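Local atomic coordinates of CG14216 (Drosophila melanogaster, PDB entry 3P9Y), a protein that probably removes phosphate from serine in the C-terminal domain repeats of RNA polymerase II, acting in RNA processing and transcription termination. Residues Asn19-Glu25 / Arg91-Lys96. The protein carries 2 engineered substitutions. Numbering follows the deposited sequence.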
ATOM      1  N   ASN A  19      -4.897  -0.249   5.455  1.00 19.91           N
ATOM      2  CA  ASN A  19      -3.724   0.618   5.554  1.00 18.97           C
ATOM      3  C   ASN A  19      -2.971   0.338   6.851  1.00 18.69           C
ATOM      4  O   ASN A  19      -2.571   1.261   7.566  1.00 19.76           O
ATOM      5  CB  ASN A  19      -4.140   2.086   5.471  1.00 19.08           C
ATOM      6  CG  ASN A  19      -2.960   3.031   5.336  1.00 19.36           C
ATOM      7  OD1 ASN A  19      -1.937   2.721   4.727  1.00 18.74           O
ATOM      8  ND2 ASN A  19      -3.114   4.203   5.900  1.00 19.09           N
ATOM      9  N   MET A  20      -2.784  -0.948   7.134  1.00 18.44           N
ATOM     10  CA  MET A  20      -2.197  -1.412   8.390  1.00 19.32           C
ATOM     11  C   MET A  20      -0.938  -2.242   8.171  1.00 18.92           C
ATOM     12  O   MET A  20       0.108  -1.951   8.738  1.00 18.51           O
ATOM     13  CB  MET A  20      -3.203  -2.270   9.160  1.00 19.33           C
ATOM     14  CG  MET A  20      -4.005  -1.504  10.189  1.00 22.72           C
ATOM     15  SD  MET A  20      -2.997  -0.917  11.568  1.00 22.38           S
ATOM     16  CE  MET A  20      -4.120   0.287  12.264  1.00 25.45           C
ATOM     17  N   ASN A  21      -1.049  -3.293   7.366  1.00 17.96           N
ATOM     18  CA  ASN A  21       0.044  -4.243   7.205  1.00 18.66           C
ATOM     19  C   ASN A  21       0.780  -4.073   5.882  1.00 17.98           C
ATOM     20  O   ASN A  21       1.860  -3.493   5.838  1.00 17.25           O
ATOM     21  CB  ASN A  21      -0.483  -5.675   7.326  1.00 19.58           C
ATOM     22  CG  ASN A  21       0.610  -6.715   7.195  1.00 19.08           C
ATOM     23  OD1 ASN A  21       1.757  -6.486   7.582  1.00 20.92           O
ATOM     24  ND2 ASN A  21       0.257  -7.873   6.656  1.00 18.77           N
ATOM     25  N   ARG A  22       0.186  -4.579   4.807  1.00 17.52           N
ATOM     26  CA  ARG A  22       0.871  -4.677   3.518  1.00 16.55           C
ATOM     27  C   ARG A  22       1.294  -3.327   2.938  1.00 15.43           C
ATOM     28  O   ARG A  22       2.423  -3.180   2.467  1.00 15.17           O
ATOM     29  CB  ARG A  22      -0.013  -5.435   2.522  1.00 17.46           C
ATOM     30  CG  ARG A  22      -0.163  -6.926   2.837  1.00 17.25           C
ATOM     31  CD  ARG A  22      -1.320  -7.564   2.056  1.00 18.17           C
ATOM     32  NE  ARG A  22      -2.612  -6.987   2.427  1.00 18.10           N
ATOM     33  CZ  ARG A  22      -3.766  -7.263   1.824  1.00 18.48           C
ATOM     34  NH1 ARG A  22      -3.806  -8.111   0.807  1.00 18.77           N
ATOM     35  NH2 ARG A  22      -4.883  -6.688   2.243  1.00 18.59           N
ATOM     36  N   SER A  23       0.402  -2.342   2.961  1.00 15.20           N
ATOM     37  CA  SER A  23       0.719  -1.038   2.382  1.00 15.62           C
ATOM     38  C   SER A  23       1.776  -0.311   3.206  1.00 15.42           C
ATOM     39  O   SER A  23       2.560   0.461   2.671  1.00 15.15           O
ATOM     40  CB  SER A  23      -0.529  -0.160   2.276  1.00 16.16           C
ATOM     41  OG  SER A  23      -0.948   0.302   3.548  1.00 17.37           O
ATOM     42  N   MET A  24       1.795  -0.556   4.507  1.00 15.98           N
ATOM     43  CA  MET A  24       2.714   0.153   5.390  1.00 16.46           C
ATOM     44  C   MET A  24       4.119  -0.441   5.339  1.00 16.03           C
ATOM     45  O   MET A  24       5.103   0.276   5.460  1.00 15.56           O
ATOM     46  CB  MET A  24       2.175   0.155   6.819  1.00 17.64           C
ATOM     47  CG  MET A  24       0.917   0.995   6.963  1.00 18.06           C
ATOM     48  SD  MET A  24       1.198   2.702   6.444  1.00 18.59           S
ATOM     49  CE  MET A  24       1.931   3.375   7.936  1.00 19.53           C
ATOM     50  N   GLU A  25       4.202  -1.750   5.161  1.00 15.66           N
ATOM     51  CA  GLU A  25       5.481  -2.407   4.957  1.00 16.35           C
ATOM     52  C   GLU A  25       6.102  -1.875   3.664  1.00 16.85           C
ATOM     53  O   GLU A  25       7.290  -1.534   3.624  1.00 15.75           O
ATOM     54  CB  GLU A  25       5.272  -3.916   4.867  1.00 17.01           C
ATOM     55  CG  GLU A  25       6.528  -4.731   5.039  1.00 20.45           C
ATOM     56  CD  GLU A  25       7.046  -4.698   6.462  1.00 21.40           C
ATOM     57  OE1 GLU A  25       8.156  -4.176   6.662  1.00 23.47           O
ATOM     58  OE2 GLU A  25       6.341  -5.177   7.379  1.00 22.61           O
ATOM     59  N   ARG A  91       5.434   0.596  14.273  1.00 24.27           N
ATOM     60  CA  ARG A  91       6.106   0.890  13.017  1.00 22.98           C
ATOM     61  C   ARG A  91       5.280   1.907  12.227  1.00 22.09           C
ATOM     62  O   ARG A  91       5.822   2.860  11.664  1.00 21.43           O
ATOM     63  CB  ARG A  91       6.300  -0.401  12.218  1.00 23.05           C
ATOM     64  CG  ARG A  91       7.180  -0.263  10.978  1.00 23.30           C
ATOM     65  CD  ARG A  91       6.394   0.214   9.761  1.00 23.01           C
ATOM     66  NE  ARG A  91       5.092  -0.443   9.675  1.00 22.27           N
ATOM     67  CZ  ARG A  91       4.903  -1.702   9.284  1.00 21.61           C
ATOM     68  NH1 ARG A  91       5.937  -2.455   8.937  1.00 21.95           N
ATOM     69  NH2 ARG A  91       3.675  -2.213   9.248  1.00 21.27           N
ATOM     70  N   ASN A  92       3.963   1.715  12.215  1.00 21.86           N
ATOM     71  CA  ASN A  92       3.064   2.600  11.481  1.00 21.88           C
ATOM     72  C   ASN A  92       3.083   4.019  12.049  1.00 22.25           C
ATOM     73  O   ASN A  92       3.120   4.997  11.305  1.00 20.26           O
ATOM     74  CB  ASN A  92       1.632   2.050  11.502  1.00 21.76           C
ATOM     75  CG  ASN A  92       1.500   0.728  10.759  1.00 21.30           C
ATOM     76  OD1 ASN A  92       2.377   0.341   9.989  1.00 20.58           O
ATOM     77  ND2 ASN A  92       0.397   0.033  10.987  1.00 21.09           N
ATOM     78  N   ARG A  93       3.060   4.120  13.374  1.00 24.09           N
ATOM     79  CA  ARG A  93       3.039   5.412  14.046  1.00 25.10           C
ATOM     80  C   ARG A  93       4.241   6.251  13.629  1.00 24.64           C
ATOM     81  O   ARG A  93       4.128   7.461  13.435  1.00 25.93           O
ATOM     82  CB  ARG A  93       3.044   5.226  15.567  1.00 26.42           C
ATOM     83  CG  ARG A  93       2.896   6.530  16.342  1.00 29.71           C
ATOM     84  CD  ARG A  93       3.443   6.423  17.765  1.00 32.50           C
ATOM     85  NE  ARG A  93       4.800   6.964  17.873  1.00 32.99           N
ATOM     86  CZ  ARG A  93       5.912   6.233  17.919  1.00 31.07           C
ATOM     87  NH1 ARG A  93       5.859   4.908  17.880  1.00 33.10           N
ATOM     88  NH2 ARG A  93       7.090   6.830  18.016  1.00 34.15           N
ATOM     89  N   ARG A  94       5.390   5.603  13.484  1.00 23.88           N
ATOM     90  CA  ARG A  94       6.618   6.301  13.123  1.00 23.94           C
ATOM     91  C   ARG A  94       6.582   6.816  11.695  1.00 23.85           C
ATOM     92  O   ARG A  94       7.321   7.733  11.348  1.00 24.42           O
ATOM     93  CB  ARG A  94       7.823   5.382  13.293  1.00 24.74           C
ATOM     94  CG  ARG A  94       8.012   4.884  14.707  1.00 27.50           C
ATOM     95  CD  ARG A  94       9.373   4.251  14.874  1.00 26.25           C
ATOM     96  NE  ARG A  94       9.480   3.516  16.125  1.00 28.00           N
ATOM     97  CZ  ARG A  94      10.621   3.042  16.611  1.00 27.98           C
ATOM     98  NH1 ARG A  94      11.753   3.240  15.951  1.00 23.27           N
ATOM     99  NH2 ARG A  94      10.629   2.378  17.759  1.00 27.14           N
ATOM    100  N   ILE A  95       5.735   6.222  10.862  1.00 21.96           N
ATOM    101  CA  ILE A  95       5.598   6.675   9.481  1.00 21.79           C
ATOM    102  C   ILE A  95       4.600   7.824   9.365  1.00 21.71           C
ATOM    103  O   ILE A  95       4.883   8.841   8.735  1.00 20.15           O
ATOM    104  CB  ILE A  95       5.163   5.530   8.557  1.00 21.57           C
ATOM    105  CG1 ILE A  95       6.290   4.503   8.447  1.00 21.78           C
ATOM    106  CG2 ILE A  95       4.808   6.069   7.172  1.00 20.77           C
ATOM    107  CD1 ILE A  95       5.919   3.275   7.656  1.00 22.30           C
ATOM    108  N   LYS A  96       3.431   7.669   9.969  1.00 22.07           N
ATOM    109  CA  LYS A  96       2.426   8.715   9.893  1.00 22.47           C
ATOM    110  C   LYS A  96       1.391   8.595  10.996  1.00 23.21           C
ATOM    111  O   LYS A  96       1.315   7.586  11.696  1.00 23.64           O
ATOM    112  CB  LYS A  96       1.749   8.713   8.516  1.00 21.51           C
ATOM    113  CG  LYS A  96       0.953   7.450   8.189  1.00 22.48           C
ATOM    114  CD  LYS A  96       0.384   7.525   6.773  1.00 21.56           C
ATOM    115  CE  LYS A  96      -0.517   6.347   6.442  1.00 20.15           C
ATOM    116  NZ  LYS A  96      -0.933   6.390   5.010  1.00 20.40           N
TER
HETATM  117  O   HOH W   1       3.873  -5.011   8.643  1.00 22.44           O
HETATM  118  O   HOH W   2       8.668  -2.144   8.146  1.00 26.06           O
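M20 O accepts from N92 ND2 over 3.0 Å, using an in-plane lone pair of that carbonyl. An asparagine suits this place because its OD1 also works, accepting from both NE and NH2 of R91, which grips it side-on. N21 joins through water, its OD1 sharing one molecule with E25 OE2 and R91 NH2, while its ND2 bonds to N147. M24, flexible and apolar, packs CB 3.2 Å from N92 OD1 and sets its backbone carbon over one face of the R91 guanidinium; bends at chi2 and chi3 (-57° and -83°) bring CE to 3.9 Å from I95 CB. At E25 the chain turns acidic: OE2 forms a salt bridge with R91 NH1 at 3.2 Å, approached from above the carboxylate plane, the flat groups 79° apart; a second water links OE1 to NH1. A leucine in place of R91 would probably leave E25 without its cationic mate and N92 OD1 without both donors, the amide held mainly through M20 O. The loop 19-21 leads into helix 22-32 of this low-molecular-weight protein tyrosine phosphatase-like fold, and backbone N of M20 and of N21 bonds the bound peptide's modified side chain. R91, through N92, thus probably helps steady this peptide-binding loop from helix 85-95.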